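Local coordinates for hypothetical protein, GDSL-like Lipase/Acylhydrolase family protein (Bacteroides uniformis, PDB 4M8K) that is a putative hydrolase of the GDSL-like lipase/acylhydrolase family that probably cleaves ester bonds in a substrate not yet identified, at residues Glu62-Arg67 against Ile114-Gly119; His72-Glu77 against Gln217-Val222. All blocks are in the same frame, centred on the assembly; numbering follows the deposited sequence. Where two conformers were deposited one is given.

Contact 1 (Glu62-Arg67 against Ile114-Gly119)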
ATOM      1  N   GLU A  62     -15.421   7.044   4.277  1.00 23.91           N
ATOM      2  CA  GLU A  62     -15.717   5.657   3.898  1.00 21.71           C
ATOM      3  C   GLU A  62     -14.456   4.886   3.531  1.00 22.18           C
ATOM      4  O   GLU A  62     -14.518   3.673   3.398  1.00 24.56           O
ATOM      5  CB  GLU A  62     -16.689   5.624   2.707  1.00 23.93           C
ATOM      6  CG  GLU A  62     -18.092   6.129   3.014  1.00 24.20           C
ATOM      7  CD  GLU A  62     -18.841   6.650   1.810  1.00 29.62           C
ATOM      8  OE1 GLU A  62     -18.245   6.891   0.742  1.00 24.45           O
ATOM      9  OE2 GLU A  62     -20.058   6.798   1.932  1.00 27.50           O
ATOM     10  N   THR A  63     -13.318   5.558   3.328  1.00 18.52           N
ATOM     11  CA  THR A  63     -12.076   4.854   2.928  1.00 20.26           C
ATOM     12  C   THR A  63     -11.562   3.964   4.076  1.00 20.11           C
ATOM     13  O   THR A  63     -11.748   4.323   5.250  1.00 21.43           O
ATOM     14  CB  THR A  63     -10.940   5.819   2.470  1.00 18.89           C
ATOM     15  OG1 THR A  63     -10.499   6.630   3.563  1.00 19.39           O
ATOM     16  CG2 THR A  63     -11.437   6.713   1.322  1.00 21.68           C
ATOM     17  N   TRP A  64     -10.849   2.883   3.747  1.00 25.49           N
ATOM     18  CA  TRP A  64     -10.391   1.923   4.742  1.00 21.34           C
ATOM     19  C   TRP A  64      -9.471   2.603   5.734  1.00 25.48           C
ATOM     20  O   TRP A  64      -9.508   2.303   6.916  1.00 26.06           O
ATOM     21  CB  TRP A  64      -9.695   0.692   4.115  1.00 24.62           C
ATOM     22  CG  TRP A  64      -8.302   0.941   3.529  1.00 22.97           C
ATOM     23  CD1 TRP A  64      -8.006   1.256   2.265  1.00 23.47           C
ATOM     24  CD2 TRP A  64      -7.073   0.882   4.235  1.00 22.65           C
ATOM     25  NE1 TRP A  64      -6.641   1.398   2.094  1.00 19.83           N
ATOM     26  CE2 TRP A  64      -6.046   1.210   3.317  1.00 24.19           C
ATOM     27  CE3 TRP A  64      -6.737   0.640   5.585  1.00 23.21           C
ATOM     28  CZ2 TRP A  64      -4.690   1.273   3.690  1.00 23.20           C
ATOM     29  CZ3 TRP A  64      -5.415   0.682   5.946  1.00 23.15           C
ATOM     30  CH2 TRP A  64      -4.389   1.040   5.002  1.00 23.07           C
ATOM     31  N   TRP A  65      -8.612   3.507   5.236  1.00 25.71           N
ATOM     32  CA  TRP A  65      -7.506   4.065   6.039  1.00 21.73           C
ATOM     33  C   TRP A  65      -7.975   5.185   6.974  1.00 25.60           C
ATOM     34  O   TRP A  65      -7.433   5.342   8.074  1.00 24.33           O
ATOM     35  CB  TRP A  65      -6.293   4.515   5.149  1.00 24.92           C
ATOM     36  CG  TRP A  65      -6.685   5.361   4.031  1.00 18.17           C
ATOM     37  CD1 TRP A  65      -7.096   4.937   2.824  1.00 20.64           C
ATOM     38  CD2 TRP A  65      -6.872   6.760   4.062  1.00 19.71           C
ATOM     39  NE1 TRP A  65      -7.534   6.009   2.073  1.00 22.25           N
ATOM     40  CE2 TRP A  65      -7.378   7.142   2.812  1.00 19.89           C
ATOM     41  CE3 TRP A  65      -6.641   7.748   5.026  1.00 24.23           C
ATOM     42  CZ2 TRP A  65      -7.653   8.481   2.484  1.00 20.04           C
ATOM     43  CZ3 TRP A  65      -6.901   9.098   4.691  1.00 23.42           C
ATOM     44  CH2 TRP A  65      -7.383   9.431   3.426  1.00 20.96           C
ATOM     45  N   TYR A  66      -8.920   5.999   6.494  1.00 23.95           N
ATOM     46  CA  TYR A  66      -9.523   7.056   7.271  1.00 21.85           C
ATOM     47  C   TYR A  66     -10.273   6.426   8.435  1.00 23.58           C
ATOM     48  O   TYR A  66     -10.148   6.866   9.589  1.00 24.57           O
ATOM     49  CB  TYR A  66     -10.457   7.899   6.422  1.00 23.99           C
ATOM     50  CG  TYR A  66     -11.000   9.073   7.171  1.00 32.52           C
ATOM     51  CD1 TYR A  66     -12.015   8.911   8.098  1.00 32.37           C
ATOM     52  CD2 TYR A  66     -10.482  10.355   6.971  1.00 35.41           C
ATOM     53  CE1 TYR A  66     -12.500   9.981   8.793  1.00 35.81           C
ATOM     54  CE2 TYR A  66     -10.970  11.440   7.665  1.00 37.48           C
ATOM     55  CZ  TYR A  66     -11.973  11.233   8.577  1.00 38.33           C
ATOM     56  OH  TYR A  66     -12.448  12.272   9.304  1.00 47.38           O
ATOM     57  N   ARG A  67     -11.003   5.357   8.130  1.00 22.23           N
ATOM     58  CA  ARG A  67     -11.711   4.574   9.121  1.00 22.39           C
ATOM     59  C   ARG A  67     -10.750   3.999  10.099  1.00 22.77           C
ATOM     60  O   ARG A  67     -10.917   4.146  11.314  1.00 27.00           O
ATOM     61  CB  ARG A  67     -12.524   3.454   8.468  1.00 21.61           C
ATOM     62  CG  ARG A  67     -13.805   3.932   7.799  1.00 25.61           C
ATOM     63  CD  ARG A  67     -14.571   2.746   7.207  1.00 28.26           C
ATOM     64  NE  ARG A  67     -14.896   1.700   8.195  1.00 30.84           N
ATOM     65  CZ  ARG A  67     -16.029   1.661   8.903  1.00 32.46           C
ATOM     66  NH1 ARG A  67     -16.947   2.601   8.778  1.00 34.57           N
ATOM     67  NH2 ARG A  67     -16.237   0.686   9.735  1.00 32.84           N
ATOM     68  N   ILE A 114       4.035   3.848  12.329  1.00 21.23           N
ATOM     69  CA  ILE A 114       3.431   2.710  11.640  1.00 23.01           C
ATOM     70  C   ILE A 114       3.421   3.025  10.162  1.00 21.71           C
ATOM     71  O   ILE A 114       2.940   4.107   9.727  1.00 25.54           O
ATOM     72  CB  ILE A 114       2.004   2.397  12.173  1.00 25.27           C
ATOM     73  CG1 ILE A 114       2.058   1.933  13.636  1.00 28.03           C
ATOM     74  CG2 ILE A 114       1.337   1.299  11.345  1.00 25.17           C
ATOM     75  CD1 ILE A 114       0.702   1.989  14.329  1.00 28.08           C
ATOM     76  N   ILE A 115       3.915   2.080   9.356  1.00 21.21           N
ATOM     77  CA  ILE A 115       3.832   2.190   7.891  1.00 18.16           C
ATOM     78  C   ILE A 115       2.987   1.013   7.351  1.00 20.70           C
ATOM     79  O   ILE A 115       3.264  -0.163   7.622  1.00 23.33           O
ATOM     80  CB  ILE A 115       5.206   2.207   7.222  1.00 21.30           C
ATOM     81  CG1 ILE A 115       6.002   3.416   7.721  1.00 21.42           C
ATOM     82  CG2 ILE A 115       5.059   2.243   5.706  1.00 22.42           C
ATOM     83  CD1 ILE A 115       7.424   3.449   7.281  1.00 18.89           C
ATOM     84  N   LEU A 116       1.951   1.361   6.603  1.00 18.92           N
ATOM     85  CA  LEU A 116       1.107   0.405   5.937  1.00 20.53           C
ATOM     86  C   LEU A 116       1.363   0.444   4.412  1.00 21.73           C
ATOM     87  O   LEU A 116       1.049   1.420   3.739  1.00 19.79           O
ATOM     88  CB  LEU A 116      -0.356   0.673   6.281  1.00 20.55           C
ATOM     89  CG  LEU A 116      -0.660   0.838   7.773  1.00 21.14           C
ATOM     90  CD1 LEU A 116      -2.116   1.237   7.922  1.00 23.71           C
ATOM     91  CD2 LEU A 116      -0.364  -0.402   8.605  1.00 18.91           C
ATOM     92  N   VAL A 117       1.935  -0.650   3.913  1.00 17.31           N
ATOM     93  CA  VAL A 117       2.268  -0.831   2.499  1.00 18.26           C
ATOM     94  C   VAL A 117       1.139  -1.625   1.881  1.00 23.45           C
ATOM     95  O   VAL A 117       0.832  -2.728   2.356  1.00 20.78           O
ATOM     96  CB  VAL A 117       3.608  -1.589   2.302  1.00 18.96           C
ATOM     97  CG1 VAL A 117       3.971  -1.640   0.829  1.00 19.99           C
ATOM     98  CG2 VAL A 117       4.718  -0.917   3.077  1.00 19.67           C
ATOM     99  N   PHE A 118       0.496  -1.050   0.850  1.00 19.39           N
ATOM    100  CA  PHE A 118      -0.683  -1.656   0.209  1.00 21.09           C
ATOM    101  C   PHE A 118      -0.533  -1.554  -1.311  1.00 21.90           C
ATOM    102  O   PHE A 118      -1.129  -0.716  -1.992  1.00 17.61           O
ATOM    103  CB  PHE A 118      -1.936  -0.955   0.721  1.00 21.35           C
ATOM    104  CG  PHE A 118      -3.229  -1.620   0.408  1.00 22.35           C
ATOM    105  CD1 PHE A 118      -3.326  -2.724  -0.458  1.00 22.47           C
ATOM    106  CD2 PHE A 118      -4.370  -1.155   1.010  1.00 21.30           C
ATOM    107  CE1 PHE A 118      -4.510  -3.311  -0.670  1.00 18.59           C
ATOM    108  CE2 PHE A 118      -5.586  -1.756   0.808  1.00 23.38           C
ATOM    109  CZ  PHE A 118      -5.672  -2.828  -0.052  1.00 23.11           C
ATOM    110  N   GLY A 119       0.275  -2.452  -1.845  1.00 17.41           N
ATOM    111  CA  GLY A 119       0.609  -2.483  -3.274  1.00 17.01           C
ATOM    112  C   GLY A 119       0.686  -3.897  -3.856  1.00 19.25           C
ATOM    113  O   GLY A 119       0.504  -4.954  -3.149  1.00 18.35           O
TER
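W64, in the first turn of helix 64-71, lays its indole against L116 and F118 of strand 114-118, the central strand of the parallel sheet in this α/β/α sandwich of GDSL hydrolases. T63 is the N-cap of the helix: its OG1 accepts a weak bond from Y66 N at 3.4 Å and also hydrogen-bonds V60 O. Packing is tight around the indole. The edge of F118 comes against one face in an offset edge-to-face pair: the centroids of the F118 ring and the W64 five-membered ring are 5.2 Å apart, with the planes at 64°. W64 CZ2 lies 3.6 Å from F118 CD2. On the opposite face sits W65 CB, 3.6 Å above the W64 indole plane. W64 CG stands between the backbone N and the carbonyl carbon (chi1 72°), which carries the ring across to the strand. A tryptophan suits this buried place, since its broad surface meets three neighbours while NE1 finds a polar partner in S31 OG.

On the side toward solvent, Y66 and R67 are partly exposed and have no contact with the strand; R67 instead forms a salt bridge with D215. L116 and F118, two apart on the strand, both face the helix, and L116 CD1 meets the benzene end of the indole at its edge, 3.7 Å from W64 CH2.

Contact 2 (His72-Glu77 against Gln217-Val222)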
ATOM      1  N   HIS A  72      -9.263   4.133  15.787  1.00 34.28           N
ATOM      2  CA  HIS A  72      -8.341   3.416  16.686  1.00 33.81           C
ATOM      3  C   HIS A  72      -7.263   4.303  17.348  1.00 29.37           C
ATOM      4  O   HIS A  72      -6.250   3.797  17.807  1.00 35.67           O
ATOM      5  CB  HIS A  72      -7.689   2.270  15.906  1.00 28.07           C
ATOM      6  CG  HIS A  72      -8.681   1.283  15.374  1.00 29.71           C
ATOM      7  ND1 HIS A  72      -9.512   0.563  16.200  1.00 34.10           N
ATOM      8  CD2 HIS A  72      -8.991   0.901  14.117  1.00 28.82           C
ATOM      9  CE1 HIS A  72     -10.302  -0.205  15.482  1.00 31.70           C
ATOM     10  NE2 HIS A  72     -10.015  -0.018  14.213  1.00 31.29           N
ATOM     11  N   GLY A  73      -7.473   5.606  17.367  1.00 34.29           N
ATOM     12  CA  GLY A  73      -6.614   6.507  18.163  1.00 40.56           C
ATOM     13  C   GLY A  73      -5.295   6.858  17.498  1.00 40.89           C
ATOM     14  O   GLY A  73      -4.295   7.141  18.172  1.00 36.28           O
ATOM     15  N   PHE A  74      -5.279   6.818  16.168  1.00 36.37           N
ATOM     16  CA  PHE A  74      -4.050   7.105  15.452  1.00 27.48           C
ATOM     17  C   PHE A  74      -4.138   8.493  14.885  1.00 28.71           C
ATOM     18  O   PHE A  74      -5.163   9.117  14.897  1.00 28.21           O
ATOM     19  CB  PHE A  74      -3.852   6.094  14.319  1.00 25.42           C
ATOM     20  CG  PHE A  74      -3.546   4.698  14.804  1.00 27.67           C
ATOM     21  CD1 PHE A  74      -2.545   4.465  15.722  1.00 29.64           C
ATOM     22  CD2 PHE A  74      -4.295   3.607  14.350  1.00 27.93           C
ATOM     23  CE1 PHE A  74      -2.280   3.188  16.195  1.00 30.94           C
ATOM     24  CE2 PHE A  74      -4.014   2.312  14.807  1.00 28.37           C
ATOM     25  CZ  PHE A  74      -2.995   2.096  15.718  1.00 30.09           C
ATOM     26  N   GLN A  75      -3.058   8.893  14.262  1.00 29.99           N
ATOM     27  CA  GLN A  75      -2.988  10.123  13.545  1.00 31.23           C
ATOM     28  C   GLN A  75      -2.451   9.826  12.134  1.00 24.36           C
ATOM     29  O   GLN A  75      -1.480   9.068  12.002  1.00 22.35           O
ATOM     30  CB  GLN A  75      -2.055  10.930  14.386  1.00 34.60           C
ATOM     31  CG  GLN A  75      -1.656  12.278  13.941  1.00 35.96           C
ATOM     32  CD  GLN A  75      -0.651  12.838  14.975  1.00 46.86           C
ATOM     33  OE1 GLN A  75       0.388  13.343  14.601  1.00 32.63           O
ATOM     34  NE2 GLN A  75      -0.974  12.726  16.291  1.00 44.32           N
ATOM     35  N   LEU A  76      -3.002  10.468  11.093  1.00 23.22           N
ATOM     36  CA  LEU A  76      -2.472  10.309   9.749  1.00 23.21           C
ATOM     37  C   LEU A  76      -1.229  11.136   9.650  1.00 22.88           C
ATOM     38  O   LEU A  76      -1.266  12.305  10.005  1.00 25.67           O
ATOM     39  CB  LEU A  76      -3.464  10.798   8.666  1.00 25.90           C
ATOM     40  CG  LEU A  76      -2.924  10.658   7.237  1.00 27.58           C
ATOM     41  CD1 LEU A  76      -2.728   9.220   6.825  1.00 25.76           C
ATOM     42  CD2 LEU A  76      -3.845  11.354   6.229  1.00 33.86           C
ATOM     43  N   GLU A  77      -0.119  10.540   9.220  1.00 21.57           N
ATOM     44  CA  GLU A  77       1.107  11.298   8.973  1.00 20.34           C
ATOM     45  C   GLU A  77       1.108  11.616   7.458  1.00 26.16           C
ATOM     46  O   GLU A  77       0.873  12.775   7.063  1.00 21.55           O
ATOM     47  CB  GLU A  77       2.314  10.508   9.429  1.00 22.12           C
ATOM     48  CG  GLU A  77       3.662  11.096   9.075  1.00 20.23           C
ATOM     49  CD  GLU A  77       4.064  12.282   9.949  1.00 25.41           C
ATOM     50  OE1 GLU A  77       3.269  12.689  10.825  1.00 25.21           O
ATOM     51  OE2 GLU A  77       5.170  12.830   9.751  1.00 28.71           O
ATOM     52  N   GLN A 217      -9.995  -5.995   8.802  1.00 24.61           N
ATOM     53  CA  GLN A 217      -8.959  -6.999   8.683  1.00 26.76           C
ATOM     54  C   GLN A 217      -7.559  -6.464   9.009  1.00 30.42           C
ATOM     55  O   GLN A 217      -6.752  -7.188   9.582  1.00 23.52           O
ATOM     56  CB  GLN A 217      -8.982  -7.642   7.280  1.00 29.27           C
ATOM     57  CG  GLN A 217     -10.118  -8.628   7.151  1.00 28.20           C
ATOM     58  CD  GLN A 217     -10.309  -9.139   5.741  1.00 32.99           C
ATOM     59  OE1 GLN A 217      -9.344  -9.464   5.033  1.00 24.55           O
ATOM     60  NE2 GLN A 217     -11.576  -9.228   5.325  1.00 27.65           N
ATOM     61  N   VAL A 218      -7.255  -5.225   8.615  1.00 24.93           N
ATOM     62  CA  VAL A 218      -5.987  -4.592   9.028  1.00 26.17           C
ATOM     63  C   VAL A 218      -5.935  -4.515  10.574  1.00 29.28           C
ATOM     64  O   VAL A 218      -4.924  -4.883  11.196  1.00 30.04           O
ATOM     65  CB  VAL A 218      -5.783  -3.218   8.337  1.00 28.56           C
ATOM     66  CG1 VAL A 218      -4.590  -2.479   8.917  1.00 31.95           C
ATOM     67  CG2 VAL A 218      -5.593  -3.399   6.830  1.00 25.60           C
ATOM     68  N   TRP A 219      -7.036  -4.110  11.199  1.00 29.19           N
ATOM     69  CA  TRP A 219      -7.070  -3.957  12.659  1.00 28.78           C
ATOM     70  C   TRP A 219      -6.911  -5.306  13.361  1.00 28.93           C
ATOM     71  O   TRP A 219      -6.161  -5.392  14.321  1.00 31.15           O
ATOM     72  CB  TRP A 219      -8.346  -3.219  13.125  1.00 32.46           C
ATOM     73  CG  TRP A 219      -8.472  -3.050  14.636  1.00 31.57           C
ATOM     74  CD1 TRP A 219      -9.438  -3.593  15.445  1.00 32.24           C
ATOM     75  CD2 TRP A 219      -7.584  -2.343  15.504  1.00 32.50           C
ATOM     76  NE1 TRP A 219      -9.206  -3.257  16.745  1.00 30.89           N
ATOM     77  CE2 TRP A 219      -8.090  -2.475  16.816  1.00 31.46           C
ATOM     78  CE3 TRP A 219      -6.425  -1.593  15.302  1.00 30.92           C
ATOM     79  CZ2 TRP A 219      -7.482  -1.886  17.907  1.00 32.47           C
ATOM     80  CZ3 TRP A 219      -5.817  -1.019  16.390  1.00 35.48           C
ATOM     81  CH2 TRP A 219      -6.341  -1.171  17.678  1.00 40.58           C
ATOM     82  N   GLU A 220      -7.501  -6.374  12.823  1.00 27.07           N
ATOM     83  CA  GLU A 220      -7.240  -7.721  13.342  1.00 32.73           C
ATOM     84  C   GLU A 220      -5.745  -8.009  13.485  1.00 34.01           C
ATOM     85  O   GLU A 220      -5.333  -8.621  14.456  1.00 39.61           O
ATOM     86  CB  GLU A 220      -7.874  -8.808  12.448  1.00 40.59           C
ATOM     87  CG  GLU A 220      -9.396  -8.974  12.529  1.00 53.69           C
ATOM     88  CD  GLU A 220      -9.958  -9.867  11.400  1.00 64.47           C
ATOM     89  OE1 GLU A 220      -9.211 -10.753  10.942  1.00 53.36           O
ATOM     90  OE2 GLU A 220     -11.125  -9.680  10.940  1.00 54.12           O
ATOM     91  N   SER A 221      -4.924  -7.600  12.517  1.00 35.62           N
ATOM     92  CA  SER A 221      -3.496  -7.929  12.549  0.50 30.66           C
ATOM     93  C   SER A 221      -2.698  -6.918  13.371  1.00 32.05           C
ATOM     94  O   SER A 221      -1.786  -7.280  14.096  1.00 38.04           O
ATOM     95  CB  SER A 221      -2.978  -8.022  11.119  0.50 31.60           C
ATOM     96  OG  SER A 221      -3.703  -9.036  10.459  0.50 29.11           O
ATOM     97  N   VAL A 222      -3.051  -5.648  13.274  1.00 29.25           N
ATOM     98  CA  VAL A 222      -2.266  -4.614  13.938  1.00 37.13           C
ATOM     99  C   VAL A 222      -2.517  -4.578  15.468  1.00 49.09           C
ATOM    100  O   VAL A 222      -1.590  -4.313  16.227  1.00 44.81           O
ATOM    101  CB  VAL A 222      -2.521  -3.240  13.278  1.00 31.63           C
ATOM    102  CG1 VAL A 222      -1.851  -2.091  14.016  1.00 43.74           C
ATOM    103  CG2 VAL A 222      -2.010  -3.228  11.827  1.00 29.55           C
TER
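H72 ND1 lies over the middle of the W219 indole, 3.4 Å from W219 CE2 and 3.6 Å from W219 CZ2. The two rings form a face-to-face stack where two neighbouring helices of the α/β/α sandwich meet: H72 is the first residue to leave helical geometry after helix 64-71, and W219 belongs to the C-terminal helix 208-222. The planes are tilted by only 9°, and the H72 ring and the W219 five-membered ring have centroids 3.6 Å apart, so the two faces lie almost parallel. The imidazole straddles the fused bond of the indole: NE2 approaches W219 CG, while ND1 and CG reach over toward the six-membered ring. H72 CB makes a CH-pi contact over that six-membered ring, 4.1 Å from its centroid. W219 CG is anti to the backbone N (chi1 179°), an extension that takes the indole off its helix as far as the imidazole.

The contact lies near the surface, where a flat, partly polar ring such as histidine can stack and still remain partly exposed. G73 turns the chain from the end of the helix toward strand 75-81; its positive phi of 81° is easy for glycine, which has no side chain to clash. Beyond this turn F74 returns toward the indole and meets it obliquely, and H72 O stands over the centre of the F74 ring. F68 of helix 64-71 meets both F74 and W219. The phenyl touches W219 more lightly than the imidazole does: F74 CE2 is 4.1 Å from W219 CZ3.

The four segments alternate along the chain, and the centres of contacts 1 and 2 are about 8 Å apart. Contact 1 seats the start of helix 64-71 on the sheet; contact 2 joins the residues just after its end to helix 208-222. They touch directly: I114 CD1 packs 3.7 Å from F74 CE1, and W64 CZ3 lies 4.2 Å from V218 CG2, making one apolar layer over the sheet. Contact 1 is the more buried, and probably the nearer to the active site: W64 NE1 hydrogen-bonds S31 OG, just after the Gly-Asp-Ser sequence that in this family carries the nucleophilic serine. Contact 2 lies farther out, at the surface.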